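Putative polyphosphate kinase 2 family protein (Arthrobacter aurescens, PDB 3RHF) probably transfers phosphate between polyphosphate and nucleotides as a P-loop kinase of the polyphosphate kinase 2 type. Local coordinates at residues A86-I91 with F138-Y143; E159-Y164 with F232-T237; E59-L64 with G97-Q102. One frame throughout, in Å; residues are numbered along the deposited sequence.

In the fold
Following the chain from its N terminus, helix 43-69 opens contact 3 at residues 59-64. The chain then runs through strand 75-82 into residues 86-91, which open contact 1. Residues 97-102, near the far end of helix 88-98, close contact 3 before residues 138-143 close contact 1, so these two loops cross and share helix 88-98. Contact 2 follows in series, its 159-164 and 232-237 segments bracketing strand 179-187. Contact 1 ties the phosphate-binding turn to strand 135-139, contact 3 ties helix 43-69 to the link that follows helix 88-98, and contact 2 joins helices 157-176 and 221-235. Contacts 1 and 2 touch through Tyr143 and Thr235; contacts 2 and 3 lie on opposite sides of the chain's centre, with about 32 Å between their centres.

Contact 1. Residues A86-I91 with F138-Y143; sequences AGKGGI and FDRSQY. With PO4 (phosphate ion), chain I.
Over the centre of one face of the Arg140 guanidinium sits Lys88 CE, 3.9 Å above the plane, the lysine chain crossing the arginine at about a right angle. Arg140 NH1 forms a salt bridge with Asp84, while Asp139 OD1 lies well out of the guanidinium plane, leaving a long charge pair rather than a directed bond. The setting is a P-loop: residues 87-89 wrap a phosphate ion at the start of helix 88-98, facing the end of strand 135-139. Asp139 presents OD1 to the lysine's methylenes, 3.3 Å from Lys88 CE, and OD2 makes a weak hydrogen bond to Gln102 of the second subunit. Bends at chi3 (-69°) and chi4 (-70°) curl the lysine back toward its own helix start, bringing Lys88 NZ within 3.0 Å of phosphate O3; Ala82 O takes a second hydrogen bond from this ammonium. Three backbone amides, those of Gly87, Lys88 and Gly89, also grip the anion, joined by Thr85 N. Lys88 N reaches O3 almost straight (170°), and Gly89 N bonds O4. Gly87 N is forked, with its shorter bond to O2 at 2.8 Å and a weak one to O3 at 3.2 Å.

Contact 2. Residues E159-Y164 with F232-T237; sequences ELERRY and FEKTST
Lys234 lies with its aliphatic chain over one face of the Tyr164 ring. Its CG stands 3.7 Å from the ring centroid and 18° off the ring normal, the geometry of a CH-pi contact. Lys234 CB approaches Tyr164 CG at 3.7 Å, and farther along Lys234 CD comes to 3.5 Å from Tyr164 CD2, so three successive carbons pass from the root of the ring toward its CD2 edge. The bend at chi2 (-91°) carries the chain across the ring, and beyond it Lys234 NZ meets Glu161 OE2 at 3.3 Å in a salt bridge whose hydrogen bond is weak. Thr235 approaches obliquely, its CG2 4.0 Å from Tyr164 CD1. Replacing Tyr164 by an alanine is likely to leave the Lys234 methylenes without the surface they lie on, opening a gap between the helices and letting the ammonium swing from Glu161.

In the next shell, Thr235 OG1 bonds to Ala231 O, one turn back, and to Trp242 NE1, which fixes the rotation that presents CG2 to the ring. The side chain of Asn168, a turn beyond Tyr164, bonds through ND2 to Lys234 O and so ties helix 157-176 to the backbone of helix 221-235. Val146 and Arg150 also touch the tyrosine. The contact therefore joins helix 157-176 to the C-terminal turn of helix 221-235, with helix 148-151 beside the tyrosine and, through Lys183 bonding to Thr235 O, strand 179-187 linked to that same helix end.

Contact 3. Residues E59-L64 with G97-Q102; sequences ELQEKL and GAMDPQ
The backbones come closest at Gln61 and Met99, whose CA atoms are 6.7 Å apart where helix 43-69 passes the non-helical link between helix 88-98 and residues 101-102. This is helix-to-turn packing in the alpha/beta/alpha sandwich of a P-loop fold, on the route from helix 88-98 to strand 104-108. Gln61 carries the helix side of it. With CG anti to the backbone N (chi1 171°) its chain heads for the link, then bends at chi2 to deliver the amide oxygen to the backbone. Gln61 OE1 accepts from Asp100 N at 2.9 Å, with a fairly straight N-H approach of 159°. The donor stands above the carbonyl plane, 38° out of it, so the bond is not aimed along a lone pair. A main-chain amide in the link is thus satisfied by a side chain from a helix distant in sequence.

The aliphatic part of the same glutamine rests against Met99, a selenomethionine here. The two chains run obliquely past each other: Gln61 CG lies 3.8 Å from Met99 SE, and Gln61 CB 3.9 Å from Met99 CE. The extended selenomethionine chain therefore covers the glutamine's methylenes, while Met99 CB sits 3.6 Å from Gln61 OE1. Val135 of strand 135-139 touches both residues, and Leu57 of helix 43-69 also meets Met99. Past the bonded amide, Asp100 forms an Asx turn: its OD2 accepts from Gln102 N at 3.0 Å, using the anti lone pair.

Contact 1. Residues A86-I91 with F138-Y143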
loop_
_atom_site.group_PDB
_atom_site.type_symbol
_atom_site.label_atom_id
_atom_site.label_comp_id
_atom_site.label_asym_id
_atom_site.label_seq_id
_atom_site.Cartn_x
_atom_site.Cartn_y
_atom_site.Cartn_z
ATOM N N ALA A 86 -16.377 -7.521 9.868
ATOM C CA ALA A 86 -15.562 -8.755 10.092
ATOM C C ALA A 86 -14.046 -8.501 10.025
ATOM O O ALA A 86 -13.240 -9.370 10.371
ATOM C CB ALA A 86 -15.925 -9.817 9.114
ATOM N N GLY A 87 -13.662 -7.320 9.533
ATOM C CA GLY A 87 -12.268 -6.917 9.493
ATOM C C GLY A 87 -11.495 -7.152 8.203
ATOM O O GLY A 87 -10.284 -7.337 8.268
ATOM N N LYS A 88 -12.148 -7.119 7.035
ATOM C CA LYS A 88 -11.374 -7.273 5.770
ATOM C C LYS A 88 -10.418 -6.084 5.623
ATOM O O LYS A 88 -9.232 -6.240 5.303
ATOM C CB LYS A 88 -12.234 -7.269 4.512
ATOM C CG LYS A 88 -13.259 -8.328 4.326
ATOM C CD LYS A 88 -14.111 -8.043 3.033
ATOM C CE LYS A 88 -15.037 -6.813 3.128
ATOM N NZ LYS A 88 -16.248 -6.999 4.094
ATOM N N GLY A 89 -10.965 -4.891 5.831
ATOM C CA GLY A 89 -10.197 -3.671 5.674
ATOM C C GLY A 89 -8.887 -3.719 6.437
ATOM O O GLY A 89 -7.824 -3.412 5.913
ATOM N N GLY A 90 -8.969 -4.112 7.690
ATOM C CA GLY A 90 -7.813 -4.178 8.545
ATOM C C GLY A 90 -6.842 -5.252 8.128
ATOM O O GLY A 90 -5.642 -5.077 8.229
ATOM N N ILE A 91 -7.332 -6.388 7.726
ATOM C CA ILE A 91 -6.424 -7.422 7.288
ATOM C C ILE A 91 -5.705 -6.995 5.994
ATOM O O ILE A 91 -4.468 -7.176 5.901
ATOM C CB ILE A 91 -7.138 -8.806 7.117
ATOM C CG1 ILE A 91 -7.706 -9.239 8.475
ATOM C CG2 ILE A 91 -6.198 -9.862 6.587
ATOM C CD1 ILE A 91 -7.392 -10.642 8.876
ATOM N N PHE A 138 -7.709 -8.768 -3.549
ATOM C CA PHE A 138 -9.126 -8.448 -3.779
ATOM C C PHE A 138 -9.894 -8.342 -2.435
ATOM O O PHE A 138 -10.213 -9.364 -1.787
ATOM C CB PHE A 138 -9.812 -9.525 -4.640
ATOM C CG PHE A 138 -9.486 -9.493 -6.138
ATOM C CD1 PHE A 138 -8.648 -8.542 -6.709
ATOM C CD2 PHE A 138 -10.064 -10.446 -6.971
ATOM C CE1 PHE A 138 -8.376 -8.547 -8.119
ATOM C CE2 PHE A 138 -9.783 -10.484 -8.343
ATOM C CZ PHE A 138 -8.937 -9.531 -8.919
ATOM N N ASP A 139 -10.132 -7.093 -2.018
ATOM C CA ASP A 139 -11.114 -6.784 -0.980
ATOM C C ASP A 139 -12.524 -6.761 -1.614
ATOM O O ASP A 139 -12.904 -5.815 -2.299
ATOM C CB ASP A 139 -10.771 -5.465 -0.274
ATOM C CG ASP A 139 -11.732 -5.108 0.851
ATOM O OD1 ASP A 139 -12.762 -5.771 0.948
ATOM O OD2 ASP A 139 -11.468 -4.165 1.645
ATOM N N ARG A 140 -13.275 -7.828 -1.314
ATOM C CA ARG A 140 -14.428 -8.289 -2.083
ATOM C C ARG A 140 -13.969 -8.715 -3.474
ATOM O O ARG A 140 -12.858 -8.396 -3.870
ATOM C CB ARG A 140 -15.538 -7.249 -2.155
ATOM C CG ARG A 140 -16.061 -6.822 -0.821
ATOM C CD ARG A 140 -17.057 -5.712 -1.040
ATOM N NE ARG A 140 -17.670 -5.262 0.194
ATOM C CZ ARG A 140 -17.182 -4.323 1.003
ATOM N NH1 ARG A 140 -17.866 -4.025 2.104
ATOM N NH2 ARG A 140 -16.032 -3.687 0.741
ATOM N N SER A 141 -14.810 -9.464 -4.170
ATOM C CA SER A 141 -14.396 -10.154 -5.368
ATOM C C SER A 141 -15.549 -10.523 -6.320
ATOM O O SER A 141 -16.644 -9.924 -6.291
ATOM C CB SER A 141 -13.685 -11.421 -4.959
ATOM O OG SER A 141 -14.645 -12.390 -4.627
ATOM N N GLN A 142 -15.266 -11.483 -7.191
ATOM C CA GLN A 142 -16.257 -12.014 -8.122
ATOM C C GLN A 142 -17.428 -12.724 -7.400
ATOM O O GLN A 142 -18.531 -12.822 -7.945
ATOM C CB GLN A 142 -15.610 -12.962 -9.122
ATOM C CG GLN A 142 -14.974 -14.238 -8.535
ATOM C CD GLN A 142 -13.544 -14.049 -8.125
ATOM O OE1 GLN A 142 -13.092 -12.900 -7.945
ATOM N NE2 GLN A 142 -12.799 -15.176 -7.962
ATOM N N TYR A 143 -17.179 -13.169 -6.174
ATOM C CA TYR A 143 -18.167 -13.826 -5.369
ATOM C C TYR A 143 -19.322 -12.928 -4.957
ATOM O O TYR A 143 -20.429 -13.434 -4.717
ATOM C CB TYR A 143 -17.501 -14.484 -4.155
ATOM C CG TYR A 143 -16.697 -15.695 -4.613
ATOM C CD1 TYR A 143 -17.296 -16.915 -4.789
ATOM C CD2 TYR A 143 -15.350 -15.586 -4.920
ATOM C CE1 TYR A 143 -16.552 -18.042 -5.235
ATOM C CE2 TYR A 143 -14.603 -16.680 -5.365
ATOM C CZ TYR A 143 -15.216 -17.904 -5.539
ATOM O OH TYR A 143 -14.464 -18.977 -5.967
HETATM P P PO4 I . -14.934 -4.915 7.190
HETATM O O1 PO4 I . -16.249 -4.070 7.078
HETATM O O2 PO4 I . -14.487 -4.767 8.722
HETATM O O3 PO4 I . -15.111 -6.423 6.820
HETATM O O4 PO4 I . -13.880 -4.310 6.209
#

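Contact 2. Residues E159-Y164 with F232-T237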
loop_
_atom_site.group_PDB
_atom_site.type_symbol
_atom_site.label_atom_id
_atom_site.label_comp_id
_atom_site.label_asym_id
_atom_site.label_seq_id
_atom_site.Cartn_x
_atom_site.Cartn_y
_atom_site.Cartn_z
ATOM N N GLU A 159 -28.999 -18.585 -13.421
ATOM C CA GLU A 159 -27.903 -17.623 -13.595
ATOM C C GLU A 159 -26.848 -17.879 -12.522
ATOM O O GLU A 159 -25.663 -18.048 -12.820
ATOM C CB GLU A 159 -28.438 -16.183 -13.538
ATOM C CG GLU A 159 -27.396 -15.054 -13.652
ATOM C CD GLU A 159 -26.759 -14.873 -15.016
ATOM O OE1 GLU A 159 -27.138 -15.585 -15.957
ATOM O OE2 GLU A 159 -25.856 -14.011 -15.149
ATOM N N LEU A 160 -27.301 -17.971 -11.282
ATOM C CA LEU A 160 -26.422 -18.333 -10.203
ATOM C C LEU A 160 -25.605 -19.559 -10.565
ATOM O O LEU A 160 -24.384 -19.563 -10.465
ATOM C CB LEU A 160 -27.219 -18.600 -8.940
ATOM C CG LEU A 160 -27.888 -17.378 -8.302
ATOM C CD1 LEU A 160 -28.698 -17.822 -7.086
ATOM C CD2 LEU A 160 -26.835 -16.301 -7.930
ATOM N N GLU A 161 -26.272 -20.604 -11.012
ATOM C CA GLU A 161 -25.565 -21.807 -11.409
ATOM C C GLU A 161 -24.503 -21.508 -12.478
ATOM O O GLU A 161 -23.377 -21.987 -12.365
ATOM C CB GLU A 161 -26.545 -22.866 -11.920
ATOM C CG GLU A 161 -26.029 -24.297 -11.745
ATOM C CD GLU A 161 -25.832 -24.677 -10.282
ATOM O OE1 GLU A 161 -26.638 -24.242 -9.411
ATOM O OE2 GLU A 161 -24.852 -25.407 -10.015
ATOM N N ARG A 162 -24.843 -20.723 -13.496
ATOM C CA ARG A 162 -23.862 -20.413 -14.516
ATOM C C ARG A 162 -22.713 -19.581 -13.932
ATOM O O ARG A 162 -21.563 -19.708 -14.346
ATOM C CB ARG A 162 -24.474 -19.731 -15.769
ATOM C CG ARG A 162 -24.402 -18.169 -15.792
ATOM C CD ARG A 162 -24.548 -17.521 -17.210
ATOM N NE ARG A 162 -23.265 -16.978 -17.684
ATOM C CZ ARG A 162 -22.707 -15.834 -17.279
ATOM N NH1 ARG A 162 -21.528 -15.488 -17.784
ATOM N NH2 ARG A 162 -23.300 -15.040 -16.378
ATOM N N ARG A 163 -23.014 -18.739 -12.964
ATOM C CA ARG A 163 -21.982 -17.926 -12.362
ATOM C C ARG A 163 -20.986 -18.739 -11.575
ATOM O O ARG A 163 -19.790 -18.489 -11.636
ATOM C CB ARG A 163 -22.596 -16.901 -11.494
ATOM C CG ARG A 163 -23.183 -15.854 -12.320
ATOM C CD ARG A 163 -23.688 -14.807 -11.434
ATOM N NE ARG A 163 -24.394 -13.814 -12.200
ATOM C CZ ARG A 163 -24.919 -12.722 -11.674
ATOM N NH1 ARG A 163 -24.807 -12.495 -10.380
ATOM N NH2 ARG A 163 -25.544 -11.854 -12.457
ATOM N N TYR A 164 -21.479 -19.739 -10.873
ATOM C CA TYR A 164 -20.608 -20.641 -10.162
ATOM C C TYR A 164 -19.646 -21.324 -11.126
ATOM O O TYR A 164 -18.440 -21.454 -10.830
ATOM C CB TYR A 164 -21.416 -21.718 -9.439
ATOM C CG TYR A 164 -22.250 -21.224 -8.310
ATOM C CD1 TYR A 164 -21.761 -20.285 -7.394
ATOM C CD2 TYR A 164 -23.517 -21.717 -8.115
ATOM C CE1 TYR A 164 -22.565 -19.851 -6.323
ATOM C CE2 TYR A 164 -24.319 -21.301 -7.073
ATOM C CZ TYR A 164 -23.859 -20.382 -6.189
ATOM O OH TYR A 164 -24.668 -19.999 -5.172
ATOM N N PHE A 232 -19.503 -22.070 -1.298
ATOM C CA PHE A 232 -18.375 -22.963 -0.977
ATOM C C PHE A 232 -18.582 -24.376 -1.511
ATOM O O PHE A 232 -17.624 -24.996 -1.946
ATOM C CB PHE A 232 -18.050 -23.102 0.528
ATOM C CG PHE A 232 -17.812 -21.801 1.266
ATOM C CD1 PHE A 232 -17.199 -20.737 0.675
ATOM C CD2 PHE A 232 -18.207 -21.684 2.582
ATOM C CE1 PHE A 232 -17.008 -19.570 1.370
ATOM C CE2 PHE A 232 -18.026 -20.538 3.270
ATOM C CZ PHE A 232 -17.430 -19.462 2.644
ATOM N N GLU A 233 -19.798 -24.908 -1.473
ATOM C CA GLU A 233 -20.028 -26.239 -2.052
ATOM C C GLU A 233 -19.763 -26.175 -3.535
ATOM O O GLU A 233 -19.358 -27.143 -4.120
ATOM C CB GLU A 233 -21.477 -26.741 -1.835
ATOM C CG GLU A 233 -21.795 -27.194 -0.365
ATOM C CD GLU A 233 -23.309 -27.478 -0.104
ATOM O OE1 GLU A 233 -23.993 -27.799 -1.124
ATOM O OE2 GLU A 233 -23.779 -27.378 1.087
ATOM N N LYS A 234 -20.035 -25.035 -4.151
ATOM C CA LYS A 234 -19.962 -24.925 -5.605
ATOM C C LYS A 234 -18.555 -24.599 -6.106
ATOM O O LYS A 234 -18.203 -25.064 -7.180
ATOM C CB LYS A 234 -20.955 -23.867 -6.111
ATOM C CG LYS A 234 -22.454 -24.160 -5.758
ATOM C CD LYS A 234 -23.174 -24.978 -6.852
ATOM C CE LYS A 234 -24.492 -25.598 -6.390
ATOM N NZ LYS A 234 -24.656 -26.926 -7.053
ATOM N N THR A 235 -17.760 -23.835 -5.327
ATOM C CA THR A 235 -16.537 -23.179 -5.832
ATOM C C THR A 235 -15.240 -23.429 -5.058
ATOM O O THR A 235 -14.189 -22.867 -5.424
ATOM C CB THR A 235 -16.722 -21.648 -5.948
ATOM O OG1 THR A 235 -16.901 -21.058 -4.644
ATOM C CG2 THR A 235 -17.907 -21.323 -6.825
ATOM N N SER A 236 -15.295 -24.273 -4.021
ATOM C CA SER A 236 -14.093 -24.716 -3.350
ATOM C C SER A 236 -13.486 -25.937 -4.067
ATOM O O SER A 236 -13.922 -27.067 -3.885
ATOM C CB SER A 236 -14.378 -25.041 -1.898
ATOM O OG SER A 236 -13.228 -25.570 -1.241
ATOM N N THR A 237 -12.430 -25.698 -4.845
ATOM C CA THR A 237 -11.809 -26.731 -5.639
ATOM C C THR A 237 -10.392 -27.094 -5.184
ATOM O O THR A 237 -9.795 -26.416 -4.359
ATOM C CB THR A 237 -11.803 -26.299 -7.084
ATOM O OG1 THR A 237 -10.956 -25.150 -7.242
ATOM C CG2 THR A 237 -13.227 -25.961 -7.529
#

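Contact 3. Residues E59-L64 with G97-Q102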
loop_
_atom_site.group_PDB
_atom_site.type_symbol
_atom_site.label_atom_id
_atom_site.label_comp_id
_atom_site.label_asym_id
_atom_site.label_seq_id
_atom_site.Cartn_x
_atom_site.Cartn_y
_atom_site.Cartn_z
ATOM N N GLU A 59 10.133 -10.600 2.775
ATOM C CA GLU A 59 11.145 -11.314 2.032
ATOM C C GLU A 59 10.509 -12.105 0.909
ATOM O O GLU A 59 10.971 -12.058 -0.199
ATOM C CB GLU A 59 11.999 -12.210 2.924
ATOM C CG GLU A 59 12.918 -13.124 2.131
ATOM C CD GLU A 59 14.076 -13.769 2.931
ATOM O OE1 GLU A 59 14.070 -13.769 4.191
ATOM O OE2 GLU A 59 15.023 -14.297 2.276
ATOM N N LEU A 60 9.454 -12.841 1.173
ATOM C CA LEU A 60 8.958 -13.741 0.152
ATOM C C LEU A 60 8.215 -13.022 -1.002
ATOM O O LEU A 60 8.203 -13.490 -2.114
ATOM C CB LEU A 60 8.073 -14.789 0.766
ATOM C CG LEU A 60 8.699 -16.000 1.432
ATOM C CD1 LEU A 60 7.600 -16.649 2.179
ATOM C CD2 LEU A 60 9.277 -16.918 0.399
ATOM N N GLN A 61 7.644 -11.874 -0.739
ATOM C CA GLN A 61 7.013 -11.113 -1.778
ATOM C C GLN A 61 8.094 -10.478 -2.643
ATOM O O GLN A 61 7.969 -10.398 -3.839
ATOM C CB GLN A 61 6.055 -10.069 -1.172
ATOM C CG GLN A 61 5.477 -9.056 -2.124
ATOM C CD GLN A 61 6.369 -7.835 -2.323
ATOM O OE1 GLN A 61 6.723 -7.138 -1.362
ATOM N NE2 GLN A 61 6.749 -7.572 -3.591
ATOM N N GLU A 62 9.160 -10.032 -2.019
ATOM C CA GLU A 62 10.224 -9.395 -2.733
ATOM C C GLU A 62 10.860 -10.378 -3.675
ATOM O O GLU A 62 11.207 -9.998 -4.762
ATOM C CB GLU A 62 11.256 -8.814 -1.800
ATOM C CG GLU A 62 12.379 -8.116 -2.564
ATOM C CD GLU A 62 13.326 -7.240 -1.687
ATOM O OE1 GLU A 62 12.948 -6.056 -1.418
ATOM O OE2 GLU A 62 14.457 -7.707 -1.339
ATOM N N LYS A 63 10.959 -11.637 -3.284
ATOM C CA LYS A 63 11.414 -12.675 -4.191
ATOM C C LYS A 63 10.466 -12.951 -5.323
ATOM O O LYS A 63 10.885 -13.023 -6.462
ATOM C CB LYS A 63 11.665 -13.965 -3.466
ATOM C CG LYS A 63 12.888 -13.947 -2.569
ATOM C CD LYS A 63 13.104 -15.349 -1.984
ATOM C CE LYS A 63 14.209 -15.394 -0.927
ATOM N NZ LYS A 63 14.257 -16.714 -0.240
ATOM N N LEU A 64 9.181 -13.111 -5.032
ATOM C CA LEU A 64 8.168 -13.202 -6.113
ATOM C C LEU A 64 8.395 -12.127 -7.155
ATOM O O LEU A 64 8.483 -12.384 -8.334
ATOM C CB LEU A 64 6.726 -13.067 -5.556
ATOM C CG LEU A 64 5.560 -13.364 -6.536
ATOM C CD1 LEU A 64 5.550 -14.802 -6.907
ATOM C CD2 LEU A 64 4.227 -13.035 -5.909
ATOM N N GLY A 97 0.654 -3.680 3.974
ATOM C CA GLY A 97 1.692 -2.925 4.639
ATOM C C GLY A 97 2.912 -3.694 5.021
ATOM O O GLY A 97 3.915 -3.119 5.374
ATOM N N ALA A 98 2.841 -5.005 5.022
ATOM C CA ALA A 98 4.034 -5.813 5.291
ATOM C C ALA A 98 4.809 -5.918 4.004
ATOM O O ALA A 98 5.960 -6.322 4.040
ATOM C CB ALA A 98 3.676 -7.200 5.783
HETATM N N MSE A 99 4.185 -5.579 2.869
HETATM C CA MSE A 99 4.801 -5.769 1.544
HETATM C C MSE A 99 5.331 -4.461 0.949
HETATM O O MSE A 99 5.061 -3.383 1.466
HETATM C CB MSE A 99 3.791 -6.410 0.612
HETATM C CG MSE A 99 3.478 -7.802 1.029
HETATM SE SE MSE A 99 2.246 -8.720 -0.156
HETATM C CE MSE A 99 2.610 -10.473 0.559
ATOM N N ASP A 100 6.132 -4.554 -0.110
ATOM C CA ASP A 100 6.459 -3.362 -0.880
ATOM C C ASP A 100 5.296 -3.084 -1.819
ATOM O O ASP A 100 4.979 -3.929 -2.612
ATOM C CB ASP A 100 7.773 -3.498 -1.651
ATOM C CG ASP A 100 8.277 -2.128 -2.223
ATOM O OD1 ASP A 100 9.467 -1.774 -1.953
ATOM O OD2 ASP A 100 7.487 -1.423 -2.919
ATOM N N PRO A 101 4.680 -1.888 -1.721
ATOM C CA PRO A 101 3.494 -1.527 -2.511
ATOM C C PRO A 101 3.702 -1.567 -4.010
ATOM O O PRO A 101 2.756 -1.774 -4.743
ATOM C CB PRO A 101 3.177 -0.089 -2.071
ATOM C CG PRO A 101 4.437 0.438 -1.460
ATOM C CD PRO A 101 5.158 -0.751 -0.905
ATOM N N GLN A 102 4.927 -1.411 -4.476
ATOM C CA GLN A 102 5.184 -1.525 -5.891
ATOM C C GLN A 102 5.110 -2.962 -6.345
ATOM O O GLN A 102 5.099 -3.222 -7.539
ATOM C CB GLN A 102 6.493 -0.834 -6.234
ATOM C CG GLN A 102 6.345 0.724 -5.959
ATOM C CD GLN A 102 7.614 1.591 -6.181
ATOM O OE1 GLN A 102 8.340 1.430 -7.173
ATOM N NE2 GLN A 102 7.829 2.574 -5.280
#